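Local coordinates for endoglucanase (Uncultured bacterium, PDB 3X17), which hydrolyses internal beta-1,4-glucosidic bonds of cellulose-like glucans as a family 9 endoglucanase built on an (alpha/alpha)6 barrel, at residues P160-R163 with A164-L168; G229-W232 with L233-M236; H357-I360 with A361-A364; F414-Y417 with E418-G421. All coordinates share one frame; numbering follows the deposited sequence.

Contact 1 (P160-R163 with A164-L168)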
ATOM      1  N   PRO A 160      19.308 -27.667   8.202  1.00 37.35           N
ATOM      2  CA  PRO A 160      20.367 -28.372   7.519  1.00 37.55           C
ATOM      3  C   PRO A 160      21.655 -27.558   7.316  1.00 38.26           C
ATOM      4  O   PRO A 160      22.703 -28.146   7.032  1.00 40.57           O
ATOM      5  CB  PRO A 160      19.736 -28.671   6.166  1.00 36.13           C
ATOM      6  CG  PRO A 160      18.300 -28.847   6.500  1.00 38.24           C
ATOM      7  CD  PRO A 160      18.039 -27.738   7.467  1.00 37.49           C
ATOM      8  N   PHE A 161      21.563 -26.229   7.293  1.00 34.57           N
ATOM      9  CA  PHE A 161      22.748 -25.446   6.937  1.00 34.08           C
ATOM     10  C   PHE A 161      23.420 -24.888   8.181  1.00 33.32           C
ATOM     11  O   PHE A 161      24.635 -24.772   8.226  1.00 32.60           O
ATOM     12  CB  PHE A 161      22.403 -24.329   5.930  1.00 32.41           C
ATOM     13  CG  PHE A 161      22.020 -24.850   4.593  1.00 32.79           C
ATOM     14  CD1 PHE A 161      22.993 -25.085   3.633  1.00 33.19           C
ATOM     15  CD2 PHE A 161      20.737 -25.346   4.381  1.00 35.38           C
ATOM     16  CE1 PHE A 161      22.675 -25.684   2.432  1.00 36.40           C
ATOM     17  CE2 PHE A 161      20.394 -25.939   3.171  1.00 35.08           C
ATOM     18  CZ  PHE A 161      21.358 -26.076   2.177  1.00 39.44           C
ATOM     19  N   TYR A 162      22.610 -24.525   9.173  1.00 32.36           N
ATOM     20  CA  TYR A 162      23.059 -23.733  10.296  1.00 33.53           C
ATOM     21  C   TYR A 162      22.486 -24.289  11.597  1.00 35.97           C
ATOM     22  O   TYR A 162      21.271 -24.561  11.694  1.00 36.24           O
ATOM     23  CB  TYR A 162      22.583 -22.288  10.152  1.00 32.75           C
ATOM     24  CG  TYR A 162      22.940 -21.634   8.840  1.00 36.30           C
ATOM     25  CD1 TYR A 162      24.273 -21.340   8.518  1.00 29.79           C
ATOM     26  CD2 TYR A 162      21.936 -21.169   7.994  1.00 36.37           C
ATOM     27  CE1 TYR A 162      24.590 -20.715   7.309  1.00 35.98           C
ATOM     28  CE2 TYR A 162      22.238 -20.540   6.795  1.00 38.72           C
ATOM     29  CZ  TYR A 162      23.558 -20.348   6.433  1.00 35.37           C
ATOM     30  OH  TYR A 162      23.823 -19.680   5.253  1.00 35.45           O
ATOM     31  N   ARG A 163      23.322 -24.325  12.630  1.00 35.58           N
ATOM     32  CA  ARG A 163      22.818 -24.577  13.968  1.00 37.05           C
ATOM     33  C   ARG A 163      22.252 -23.292  14.568  1.00 36.32           C
ATOM     34  O   ARG A 163      22.721 -22.190  14.252  1.00 34.71           O
ATOM     35  CB  ARG A 163      23.940 -25.153  14.855  1.00 38.48           C
ATOM     36  CG  ARG A 163      24.516 -26.482  14.322  1.00 40.73           C
ATOM     37  CD  ARG A 163      23.550 -27.637  14.568  1.00 42.84           C
ATOM     38  NE  ARG A 163      23.885 -28.843  13.802  1.00 47.77           N
ATOM     39  CZ  ARG A 163      24.738 -29.795  14.187  1.00 46.74           C
ATOM     40  NH1 ARG A 163      25.439 -29.672  15.302  1.00 48.07           N
ATOM     41  NH2 ARG A 163      24.932 -30.863  13.418  1.00 53.56           N
ATOM     42  N   ALA A 164      21.223 -23.437  15.404  1.00 33.58           N
ATOM     43  CA  ALA A 164      20.711 -22.325  16.184  1.00 34.30           C
ATOM     44  C   ALA A 164      21.889 -21.538  16.754  1.00 33.91           C
ATOM     45  O   ALA A 164      22.824 -22.119  17.310  1.00 35.41           O
ATOM     46  CB  ALA A 164      19.764 -22.839  17.361  1.00 32.87           C
ATOM     47  N   GLY A 165      21.822 -20.221  16.656  1.00 31.63           N
ATOM     48  CA  GLY A 165      22.867 -19.361  17.201  1.00 31.88           C
ATOM     49  C   GLY A 165      23.893 -18.918  16.164  1.00 33.53           C
ATOM     50  O   GLY A 165      24.688 -18.022  16.426  1.00 34.15           O
ATOM     51  N   THR A 166      23.821 -19.479  14.960  1.00 31.68           N
ATOM     52  CA  THR A 166      24.691 -19.027  13.896  1.00 33.27           C
ATOM     53  C   THR A 166      24.382 -17.597  13.470  1.00 33.07           C
ATOM     54  O   THR A 166      23.209 -17.223  13.311  1.00 33.98           O
ATOM     55  CB  THR A 166      24.611 -19.972  12.684  1.00 36.33           C
ATOM     56  OG1 THR A 166      24.992 -21.296  13.099  1.00 33.26           O
ATOM     57  CG2 THR A 166      25.546 -19.497  11.552  1.00 35.23           C
ATOM     58  N   ARG A 167      25.437 -16.812  13.258  1.00 30.99           N
ATOM     59  CA  ARG A 167      25.314 -15.494  12.662  1.00 32.37           C
ATOM     60  C   ARG A 167      25.139 -15.553  11.144  1.00 31.32           C
ATOM     61  O   ARG A 167      25.997 -16.047  10.423  1.00 31.68           O
ATOM     62  CB  ARG A 167      26.530 -14.616  12.980  1.00 30.51           C
ATOM     63  CG  ARG A 167      26.488 -13.254  12.227  1.00 35.29           C
ATOM     64  CD  ARG A 167      25.409 -12.304  12.765  1.00 35.64           C
ATOM     65  NE  ARG A 167      24.981 -11.311  11.770  1.00 36.33           N
ATOM     66  CZ  ARG A 167      25.660 -10.207  11.459  1.00 33.81           C
ATOM     67  NH1 ARG A 167      26.770  -9.905  12.115  1.00 36.57           N
ATOM     68  NH2 ARG A 167      25.209  -9.376  10.528  1.00 30.54           N
ATOM     69  N   LEU A 168      24.045 -14.974  10.666  1.00 34.68           N
ATOM     70  CA  LEU A 168      23.817 -14.784   9.224  1.00 33.55           C
ATOM     71  C   LEU A 168      23.987 -13.319   8.936  1.00 33.09           C
ATOM     72  O   LEU A 168      23.534 -12.491   9.716  1.00 32.11           O
ATOM     73  CB  LEU A 168      22.364 -15.142   8.862  1.00 31.98           C
ATOM     74  CG  LEU A 168      22.063 -16.635   8.797  1.00 38.69           C
ATOM     75  CD1 LEU A 168      20.890 -16.860   7.816  1.00 40.02           C
ATOM     76  CD2 LEU A 168      23.305 -17.445   8.382  1.00 36.19           C
TER
HETATM   77  O   HOH W   1      26.213 -24.313  12.027  1.00 35.65           O
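A type II beta turn running from R163 to T166 lies in the surface loop between strands 154-155 and 182-183, and it shows how one threonine can hold a turn with two donors. T166 N bonds to R163 O at 3.0 Å, the standard turn bond with an N-H...O angle of 151°. The hydroxyl reaches the same acceptor: T166 OG1 donates to R163 O at 2.7 Å, lying in the carbonyl plane on a lone pair. Both donors converge because OG1 stands beside T166's own backbone N (chi1 -59°). R163 N gives its hydrogen to a water at 3.0 Å, and the water makes a weak bond back to T166 OG1. G165 adopts a positive phi, where a side chain would jam against the preceding carbonyl.

Beyond the turn the contact becomes apolar. L168 lays its CD2 methyl over one face of the Y162 ring, 3.6 Å from the centroid, a CH-pi contact close to the ring normal; F161 CB lies against the opposite face. T166 CG2 touches Y162 CD1 at 3.8 Å. Backbone bonds from G165 and T166 to V155 tie the returning chain to strand 154-155.

The chemistry thus divides: a doubly gripped carbonyl fixes the bend, while the tyrosine, flanked on both faces, is probably restricted in how far its ring can turn.

Contact 2 (G229-W232 with L233-M236)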
ATOM      1  N   GLY A 229      15.225  -3.646  -1.049  1.00 31.02           N
ATOM      2  CA  GLY A 229      14.385  -4.655  -0.405  1.00 29.91           C
ATOM      3  C   GLY A 229      14.752  -6.041  -0.885  1.00 29.92           C
ATOM      4  O   GLY A 229      14.834  -6.978  -0.101  1.00 30.84           O
ATOM      5  N   LEU A 230      14.997  -6.169  -2.187  1.00 30.11           N
ATOM      6  CA  LEU A 230      15.242  -7.478  -2.783  1.00 30.57           C
ATOM      7  C   LEU A 230      16.595  -8.053  -2.365  1.00 32.00           C
ATOM      8  O   LEU A 230      16.747  -9.283  -2.237  1.00 29.32           O
ATOM      9  CB  LEU A 230      15.186  -7.379  -4.300  1.00 29.73           C
ATOM     10  CG  LEU A 230      13.812  -6.973  -4.860  1.00 33.62           C
ATOM     11  CD1 LEU A 230      13.928  -6.984  -6.363  1.00 29.22           C
ATOM     12  CD2 LEU A 230      12.781  -8.004  -4.386  1.00 32.24           C
ATOM     13  N   GLU A 231      17.581  -7.166  -2.201  1.00 30.85           N
ATOM     14  CA  GLU A 231      18.915  -7.582  -1.739  1.00 31.83           C
ATOM     15  C   GLU A 231      18.907  -8.138  -0.316  1.00 31.57           C
ATOM     16  O   GLU A 231      19.622  -9.103  -0.002  1.00 33.11           O
ATOM     17  CB  GLU A 231      19.918  -6.444  -1.910  1.00 32.12           C
ATOM     18  CG  GLU A 231      20.282  -6.292  -3.382  1.00 38.82           C
ATOM     19  CD  GLU A 231      21.381  -5.275  -3.672  1.00 50.12           C
ATOM     20  OE1 GLU A 231      21.465  -4.256  -2.949  1.00 51.20           O
ATOM     21  OE2 GLU A 231      22.089  -5.446  -4.704  1.00 48.01           O
ATOM     22  N   TRP A 232      17.999  -7.619   0.495  1.00 30.09           N
ATOM     23  CA  TRP A 232      17.723  -8.217   1.791  1.00 30.98           C
ATOM     24  C   TRP A 232      17.075  -9.582   1.717  1.00 29.99           C
ATOM     25  O   TRP A 232      17.487 -10.497   2.417  1.00 30.21           O
ATOM     26  CB  TRP A 232      16.887  -7.290   2.657  1.00 29.42           C
ATOM     27  CG  TRP A 232      16.701  -7.880   3.986  1.00 33.37           C
ATOM     28  CD1 TRP A 232      17.673  -8.115   4.920  1.00 31.27           C
ATOM     29  CD2 TRP A 232      15.496  -8.454   4.510  1.00 35.85           C
ATOM     30  NE1 TRP A 232      17.130  -8.729   6.020  1.00 32.48           N
ATOM     31  CE2 TRP A 232      15.811  -8.997   5.775  1.00 32.12           C
ATOM     32  CE3 TRP A 232      14.170  -8.487   4.074  1.00 33.52           C
ATOM     33  CZ2 TRP A 232      14.861  -9.595   6.582  1.00 29.66           C
ATOM     34  CZ3 TRP A 232      13.219  -9.097   4.884  1.00 35.24           C
ATOM     35  CH2 TRP A 232      13.579  -9.656   6.114  1.00 34.28           C
ATOM     36  N   LEU A 233      16.085  -9.742   0.835  1.00 31.21           N
ATOM     37  CA  LEU A 233      15.590 -11.075   0.481  1.00 31.00           C
ATOM     38  C   LEU A 233      16.682 -12.100   0.117  1.00 30.68           C
ATOM     39  O   LEU A 233      16.598 -13.262   0.537  1.00 29.78           O
ATOM     40  CB  LEU A 233      14.528 -11.008  -0.638  1.00 30.46           C
ATOM     41  CG  LEU A 233      13.218 -10.254  -0.357  1.00 37.03           C
ATOM     42  CD1 LEU A 233      12.157 -10.553  -1.450  1.00 32.04           C
ATOM     43  CD2 LEU A 233      12.644 -10.558   1.077  1.00 34.70           C
ATOM     44  N   PHE A 234      17.656 -11.712  -0.719  1.00 31.12           N
ATOM     45  CA  PHE A 234      18.785 -12.595  -1.002  1.00 30.42           C
ATOM     46  C   PHE A 234      19.432 -13.101   0.306  1.00 31.95           C
ATOM     47  O   PHE A 234      19.723 -14.291   0.436  1.00 31.91           O
ATOM     48  CB  PHE A 234      19.865 -11.912  -1.872  1.00 31.20           C
ATOM     49  CG  PHE A 234      19.415 -11.583  -3.275  1.00 32.96           C
ATOM     50  CD1 PHE A 234      18.602 -12.461  -4.000  1.00 30.36           C
ATOM     51  CD2 PHE A 234      19.884 -10.430  -3.904  1.00 33.62           C
ATOM     52  CE1 PHE A 234      18.178 -12.132  -5.294  1.00 34.42           C
ATOM     53  CE2 PHE A 234      19.553 -10.150  -5.237  1.00 32.61           C
ATOM     54  CZ  PHE A 234      18.682 -10.989  -5.924  1.00 30.27           C
ATOM     55  N   ARG A 235      19.654 -12.199   1.262  1.00 31.77           N
ATOM     56  CA  ARG A 235      20.361 -12.577   2.507  1.00 31.05           C
ATOM     57  C   ARG A 235      19.473 -13.491   3.349  1.00 30.41           C
ATOM     58  O   ARG A 235      19.962 -14.178   4.249  1.00 30.62           O
ATOM     59  CB  ARG A 235      20.786 -11.333   3.296  1.00 31.88           C
ATOM     60  CG  ARG A 235      21.645 -10.311   2.491  1.00 29.56           C
ATOM     61  CD  ARG A 235      21.867  -8.987   3.255  1.00 35.41           C
ATOM     62  NE  ARG A 235      22.494  -7.989   2.388  1.00 39.44           N
ATOM     63  CZ  ARG A 235      21.902  -6.889   1.883  1.00 38.84           C
ATOM     64  NH1 ARG A 235      20.723  -6.433   2.330  1.00 27.41           N
ATOM     65  NH2 ARG A 235      22.559  -6.167   0.989  1.00 36.34           N
ATOM     66  N   MET A 236      18.163 -13.452   3.095  1.00 29.57           N
ATOM     67  CA  MET A 236      17.197 -14.308   3.799  1.00 29.20           C
ATOM     68  C   MET A 236      16.997 -15.668   3.109  1.00 30.26           C
ATOM     69  O   MET A 236      16.110 -16.455   3.481  1.00 29.32           O
ATOM     70  CB  MET A 236      15.854 -13.598   3.939  1.00 29.38           C
ATOM     71  CG  MET A 236      15.843 -12.426   4.931  1.00 31.89           C
ATOM     72  SD  MET A 236      16.227 -12.946   6.642  1.00 30.01           S
ATOM     73  CE  MET A 236      14.579 -13.410   7.268  1.00 26.45           C
TER
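L230 O accepts the amide of F234 at 3.0 Å, an i to i+4 helical bond with an N-H...O angle of 156°, and the same oxygen lies over one face of the F234 ring, offset toward the rim. One step back, L233 N binds G229 O at 3.2 Å. The next two bonds in the series, R235 N to E231 O and M236 N to W232 O, are weak, as befits a helix that is ending: M236 is the first residue to leave helical backbone angles.

The side chains that carry this helix end are W232 and M236, one turn apart. W232 has CG anti to its backbone N (chi1 -176°), which carries the indole out from the helix, within reach of M236 one turn on, and M236 folds back over it. M236 CG sits over the six-membered ring, 3.4 Å from W232 CZ2, and M236 SD follows obliquely at 4.5 Å from that ring's centroid, a Met-aromatic contact. L233 CD2 approaches W232 CE3 at 3.9 Å, while W232 NE1 is tied to A170 O. Replacing W232 by an alanine would probably open a gap beneath M236 and leave the A170 carbonyl without its donor. On another flank, R235 runs extended so that its guanidinium lies over E231 O; E231 OE1 and R235 NH2, 4.5 Å apart, are too distant for a salt bridge.

Helix 221-235 packs here through L230 and L233 against helices 184-200 and 272-288, F234 stacks on W282 and touches helix 294-312, and M236 leans on strand 243-249.

Contact 3 (H357-I360 with A361-A364)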
ATOM      1  N   HIS A 357       4.843 -23.159 -16.617  1.00 39.57           N
ATOM      2  CA  HIS A 357       3.459 -23.167 -17.141  1.00 38.48           C
ATOM      3  C   HIS A 357       2.703 -24.464 -16.808  1.00 38.27           C
ATOM      4  O   HIS A 357       1.505 -24.431 -16.534  1.00 38.76           O
ATOM      5  CB  HIS A 357       3.400 -22.861 -18.644  1.00 35.81           C
ATOM      6  CG  HIS A 357       2.010 -22.640 -19.145  1.00 41.02           C
ATOM      7  ND1 HIS A 357       1.449 -21.384 -19.241  1.00 42.91           N
ATOM      8  CD2 HIS A 357       1.011 -23.517 -19.411  1.00 36.95           C
ATOM      9  CE1 HIS A 357       0.176 -21.494 -19.569  1.00 37.66           C
ATOM     10  NE2 HIS A 357      -0.113 -22.778 -19.686  1.00 42.38           N
ATOM     11  N   ASP A 358       3.420 -25.585 -16.782  1.00 39.87           N
ATOM     12  CA  ASP A 358       2.858 -26.855 -16.313  1.00 40.72           C
ATOM     13  C   ASP A 358       2.218 -26.703 -14.939  1.00 41.26           C
ATOM     14  O   ASP A 358       1.103 -27.194 -14.703  1.00 40.51           O
ATOM     15  CB  ASP A 358       3.925 -27.967 -16.265  1.00 40.50           C
ATOM     16  CG  ASP A 358       4.318 -28.481 -17.659  1.00 45.03           C
ATOM     17  OD1 ASP A 358       3.638 -28.150 -18.645  1.00 44.90           O
ATOM     18  OD2 ASP A 358       5.362 -29.164 -17.784  1.00 53.03           O
ATOM     19  N   TYR A 359       2.914 -26.029 -14.022  1.00 39.69           N
ATOM     20  CA  TYR A 359       2.357 -25.870 -12.687  1.00 37.71           C
ATOM     21  C   TYR A 359       1.048 -25.105 -12.789  1.00 36.86           C
ATOM     22  O   TYR A 359       0.030 -25.491 -12.204  1.00 37.19           O
ATOM     23  CB  TYR A 359       3.333 -25.163 -11.735  1.00 38.67           C
ATOM     24  CG  TYR A 359       2.806 -25.048 -10.313  1.00 37.49           C
ATOM     25  CD1 TYR A 359       2.033 -23.973  -9.938  1.00 36.11           C
ATOM     26  CD2 TYR A 359       3.040 -26.050  -9.368  1.00 38.78           C
ATOM     27  CE1 TYR A 359       1.535 -23.843  -8.677  1.00 34.97           C
ATOM     28  CE2 TYR A 359       2.503 -25.950  -8.099  1.00 41.82           C
ATOM     29  CZ  TYR A 359       1.777 -24.819  -7.760  1.00 38.84           C
ATOM     30  OH  TYR A 359       1.253 -24.655  -6.503  1.00 49.16           O
ATOM     31  N   ILE A 360       1.055 -24.048 -13.597  1.00 36.81           N
ATOM     32  CA  ILE A 360      -0.144 -23.228 -13.768  1.00 35.83           C
ATOM     33  C   ILE A 360      -1.312 -24.061 -14.326  1.00 35.89           C
ATOM     34  O   ILE A 360      -2.406 -24.043 -13.767  1.00 34.80           O
ATOM     35  CB  ILE A 360       0.117 -22.000 -14.636  1.00 33.83           C
ATOM     36  CG1 ILE A 360       1.257 -21.149 -14.036  1.00 35.19           C
ATOM     37  CG2 ILE A 360      -1.149 -21.173 -14.761  1.00 32.06           C
ATOM     38  CD1 ILE A 360       1.841 -20.089 -15.019  1.00 34.15           C
ATOM     39  N   ALA A 361      -1.041 -24.837 -15.373  1.00 36.50           N
ATOM     40  CA  ALA A 361      -2.086 -25.641 -16.037  1.00 39.82           C
ATOM     41  C   ALA A 361      -2.651 -26.717 -15.108  1.00 40.50           C
ATOM     42  O   ALA A 361      -3.858 -26.929 -15.061  1.00 44.16           O
ATOM     43  CB  ALA A 361      -1.547 -26.274 -17.350  1.00 38.00           C
ATOM     44  N   ARG A 362      -1.778 -27.344 -14.327  1.00 42.30           N
ATOM     45  CA  ARG A 362      -2.183 -28.297 -13.289  1.00 43.87           C
ATOM     46  C   ARG A 362      -3.144 -27.651 -12.290  1.00 44.82           C
ATOM     47  O   ARG A 362      -4.232 -28.200 -12.000  1.00 42.26           O
ATOM     48  CB  ARG A 362      -0.950 -28.859 -12.574  1.00 43.38           C
ATOM     49  CG  ARG A 362      -1.227 -29.994 -11.586  1.00 52.64           C
ATOM     50  CD  ARG A 362       0.065 -30.452 -10.838  1.00 58.46           C
ATOM     51  NE  ARG A 362       1.294 -30.033 -11.521  1.00 66.66           N
ATOM     52  CZ  ARG A 362       2.409 -29.616 -10.906  1.00 68.69           C
ATOM     53  NH1 ARG A 362       2.475 -29.577  -9.575  1.00 65.91           N
ATOM     54  NH2 ARG A 362       3.467 -29.239 -11.626  1.00 62.74           N
ATOM     55  N   MET A 363      -2.769 -26.472 -11.790  1.00 43.45           N
ATOM     56  CA  MET A 363      -3.661 -25.736 -10.890  1.00 44.78           C
ATOM     57  C   MET A 363      -4.958 -25.364 -11.564  1.00 43.41           C
ATOM     58  O   MET A 363      -5.994 -25.361 -10.920  1.00 44.08           O
ATOM     59  CB  MET A 363      -3.023 -24.471 -10.307  1.00 44.58           C
ATOM     60  CG  MET A 363      -3.559 -24.159  -8.911  1.00 49.41           C
ATOM     61  SD  MET A 363      -3.022 -22.577  -8.215  1.00 55.00           S
ATOM     62  CE  MET A 363      -1.556 -23.090  -7.302  1.00 52.13           C
ATOM     63  N   ALA A 364      -4.884 -24.976 -12.834  1.00 42.11           N
ATOM     64  CA  ALA A 364      -6.088 -24.560 -13.565  1.00 44.84           C
ATOM     65  C   ALA A 364      -7.133 -25.698 -13.637  1.00 46.49           C
ATOM     66  O   ALA A 364      -8.343 -25.440 -13.569  1.00 45.39           O
ATOM     67  CB  ALA A 364      -5.736 -24.064 -14.961  1.00 41.61           C
TER
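Four consecutive i to i+4 bonds, from A361 N to H357 O at 2.8 Å through to A364 N to I360 O at 2.8 Å, keep residues 357-364 in regular alpha helix, with M363 N to Y359 O nearly straight at 169°. Against this even backbone the side chains illustrate how a single tyrosine can be approached by residues three and four positions further on.

Y359 projects its ring outward from the helix, a chi1 of -177° setting CG opposite the backbone N, and R362 and M363 reach different parts of it. M363, its chain bent at the last torsion, swings its terminal methyl toward the phenol end: M363 CE stands 3.5 Å from Y359 CE1 and 3.3 Å from Y359 OH. R362 comes to the opposite side of the ring, nearer its root, R362 NH1 lying 3.6 Å from Y359 CD2. The guanidinium plane stands nearly perpendicular to the ring, at 81°, so the two flat groups do not stack; one guanidinium face instead rests on Y359 CA, with R362 NH2 3.7 Å away. The bend at R362's third torsion brings the group back over the backbone, and its charge remains well separated from that of D358.

One ring thus meets a methyl and a guanidinium at different carbons. Around it, Y359 meets W308 of helix 294-312 edge-to-face and touches R340 and A344 of helix 337-351, against which I360 also packs. A364 lies on I398 of helix 396-418, and its carbonyl accepts R401 of that helix.

Contact 4 (F414-Y417 with E418-G421)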
ATOM      1  N   PHE A 414     -16.369  -2.126  -7.791  1.00 34.71           N
ATOM      2  CA  PHE A 414     -17.152  -0.990  -8.242  1.00 36.63           C
ATOM      3  C   PHE A 414     -18.546  -0.940  -7.625  1.00 38.18           C
ATOM      4  O   PHE A 414     -19.014   0.131  -7.223  1.00 39.28           O
ATOM      5  CB  PHE A 414     -17.263  -0.971  -9.754  1.00 37.59           C
ATOM      6  CG  PHE A 414     -17.792   0.338 -10.297  1.00 42.98           C
ATOM      7  CD1 PHE A 414     -16.996   1.476 -10.275  1.00 41.45           C
ATOM      8  CD2 PHE A 414     -19.130   0.458 -10.694  1.00 42.03           C
ATOM      9  CE1 PHE A 414     -17.493   2.710 -10.697  1.00 41.28           C
ATOM     10  CE2 PHE A 414     -19.633   1.685 -11.127  1.00 41.75           C
ATOM     11  CZ  PHE A 414     -18.815   2.813 -11.117  1.00 42.34           C
ATOM     12  N   GLN A 415     -19.176  -2.103  -7.479  1.00 39.16           N
ATOM     13  CA  GLN A 415     -20.484  -2.175  -6.834  1.00 40.71           C
ATOM     14  C   GLN A 415     -20.461  -1.721  -5.374  1.00 40.86           C
ATOM     15  O   GLN A 415     -21.408  -1.057  -4.892  1.00 40.64           O
ATOM     16  CB  GLN A 415     -21.039  -3.591  -6.923  1.00 42.30           C
ATOM     17  CG  GLN A 415     -22.050  -3.912  -5.836  1.00 48.30           C
ATOM     18  CD  GLN A 415     -22.657  -5.307  -5.979  1.00 56.52           C
ATOM     19  OE1 GLN A 415     -23.353  -5.783  -5.083  1.00 65.64           O
ATOM     20  NE2 GLN A 415     -22.411  -5.955  -7.110  1.00 59.13           N
ATOM     21  N   THR A 416     -19.411  -2.106  -4.640  1.00 39.22           N
ATOM     22  CA  THR A 416     -19.267  -1.617  -3.267  1.00 37.54           C
ATOM     23  C   THR A 416     -19.039  -0.105  -3.258  1.00 37.40           C
ATOM     24  O   THR A 416     -19.637   0.633  -2.473  1.00 38.46           O
ATOM     25  CB  THR A 416     -18.134  -2.340  -2.510  1.00 38.48           C
ATOM     26  OG1 THR A 416     -18.307  -3.755  -2.631  1.00 36.80           O
ATOM     27  CG2 THR A 416     -18.153  -1.968  -1.012  1.00 36.71           C
ATOM     28  N   TYR A 417     -18.199   0.363  -4.165  1.00 35.18           N
ATOM     29  CA  TYR A 417     -17.916   1.782  -4.244  1.00 36.63           C
ATOM     30  C   TYR A 417     -19.225   2.565  -4.428  1.00 38.12           C
ATOM     31  O   TYR A 417     -19.406   3.642  -3.847  1.00 38.59           O
ATOM     32  CB  TYR A 417     -16.956   2.046  -5.400  1.00 35.82           C
ATOM     33  CG  TYR A 417     -17.003   3.443  -5.986  1.00 37.24           C
ATOM     34  CD1 TYR A 417     -16.311   4.490  -5.392  1.00 33.93           C
ATOM     35  CD2 TYR A 417     -17.667   3.693  -7.186  1.00 34.56           C
ATOM     36  CE1 TYR A 417     -16.330   5.787  -5.941  1.00 30.28           C
ATOM     37  CE2 TYR A 417     -17.640   4.964  -7.774  1.00 33.72           C
ATOM     38  CZ  TYR A 417     -16.985   6.011  -7.124  1.00 38.17           C
ATOM     39  OH  TYR A 417     -16.965   7.278  -7.671  1.00 40.69           O
ATOM     40  N   GLU A 418     -20.141   2.009  -5.209  1.00 38.03           N
ATOM     41  CA  GLU A 418     -21.392   2.702  -5.487  1.00 42.01           C
ATOM     42  C   GLU A 418     -22.298   2.697  -4.266  1.00 42.08           C
ATOM     43  O   GLU A 418     -23.120   3.582  -4.112  1.00 45.29           O
ATOM     44  CB  GLU A 418     -22.117   2.067  -6.672  1.00 42.02           C
ATOM     45  CG  GLU A 418     -21.397   2.267  -8.005  1.00 46.23           C
ATOM     46  CD  GLU A 418     -22.348   2.179  -9.182  1.00 54.31           C
ATOM     47  OE1 GLU A 418     -22.982   1.110  -9.365  1.00 56.57           O
ATOM     48  OE2 GLU A 418     -22.466   3.190  -9.903  1.00 55.66           O
ATOM     49  N   GLN A 419     -22.109   1.729  -3.377  1.00 42.51           N
ATOM     50  CA  GLN A 419     -22.881   1.677  -2.138  1.00 42.84           C
ATOM     51  C   GLN A 419     -22.340   2.600  -1.042  1.00 42.21           C
ATOM     52  O   GLN A 419     -22.816   2.550   0.081  1.00 45.50           O
ATOM     53  CB  GLN A 419     -22.955   0.243  -1.611  1.00 41.12           C
ATOM     54  CG  GLN A 419     -23.759  -0.668  -2.500  1.00 44.45           C
ATOM     55  CD  GLN A 419     -23.523  -2.153  -2.236  1.00 49.93           C
ATOM     56  OE1 GLN A 419     -24.406  -2.965  -2.501  1.00 58.26           O
ATOM     57  NE2 GLN A 419     -22.331  -2.519  -1.758  1.00 44.45           N
ATOM     58  N   SER A 420     -21.365   3.448  -1.356  1.00 40.62           N
ATOM     59  CA  SER A 420     -20.554   4.049  -0.307  1.00 37.23           C
ATOM     60  C   SER A 420     -20.424   5.548  -0.484  1.00 36.80           C
ATOM     61  O   SER A 420     -19.750   6.027  -1.389  1.00 35.21           O
ATOM     62  CB  SER A 420     -19.164   3.413  -0.260  1.00 37.01           C
ATOM     63  OG  SER A 420     -18.371   4.003   0.765  1.00 36.10           O
ATOM     64  N   GLY A 421     -21.020   6.291   0.428  1.00 36.67           N
ATOM     65  CA  GLY A 421     -21.103   7.726   0.245  1.00 39.31           C
ATOM     66  C   GLY A 421     -19.733   8.359   0.091  1.00 38.86           C
ATOM     67  O   GLY A 421     -19.557   9.239  -0.730  1.00 38.45           O
TER
HETATM   68  O   HOH W   2     -20.800  -4.864  -1.895  1.00 52.79           O
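F414 and E418 meet one helical turn apart, the carboxylate end of E418 approaching the F414 ring obliquely, near CE2. At chi1 -167° the F414 ring swings away from its backbone N, whereas E418 has CG beside its own N (chi1 -68°) and then runs extended, and this opposed choice brings the two together: E418 CD and E418 OE2 are each 3.4 Å from F414 CE2. Ring and carboxylate planes are inclined by 35°, so the two groups do not stack. Replacing F414 by an alanine would probably leave the E418 chain without its apolar support, free to turn, and would open a gap against helix 456-469, where the ring also packs.

F414 to E418 form the last turn of helix 396-418, probably one of the helices of the (alpha/alpha)6 barrel, and residues 419-421 lead into the following loop. The backbone tightens there. E418 N bonds to F414 O at 3.0 Å and only weakly to Q415 O, and S420 N then turns back to Y417 O at 3.2 Å. Beyond, G421 N binds D75 and S420 touches V78, both of the N-terminal Ig-like domain, so the loop leaving the helix touches that domain.

On the other flank Q415 and Q419 run side by side with their amide planes almost perpendicular. Q419 NE2 donates to a water at 2.8 Å that also bonds T416 OG1 at 2.8 Å. The Y417 ring presents its edge, in plane, to F414 O, and its hydroxyl bonds R460. S420 OG is bonded to V424 O.

The four contacts follow one another along the chain, each closing before the next opens, and all lie within the family 9 catalytic range. Contacts 1 and 2 are neighbours, centres about 17 Å apart and nearest atoms about 5 Å; both reach strand 243-249, contact 1 through Y162 and L168, contact 2 through M236. Contact 3 lies about 28 Å from contact 2, centre to centre, though both pack against helix 294-312. Contact 4 is the most distant from contact 1, centres about 51 Å apart on opposite sides of the chain's centre, yet helix 396-418 also neighbours contact 3. Together they sample a peripheral loop, helices of the catalytic domain and its junction with the Ig-like domain.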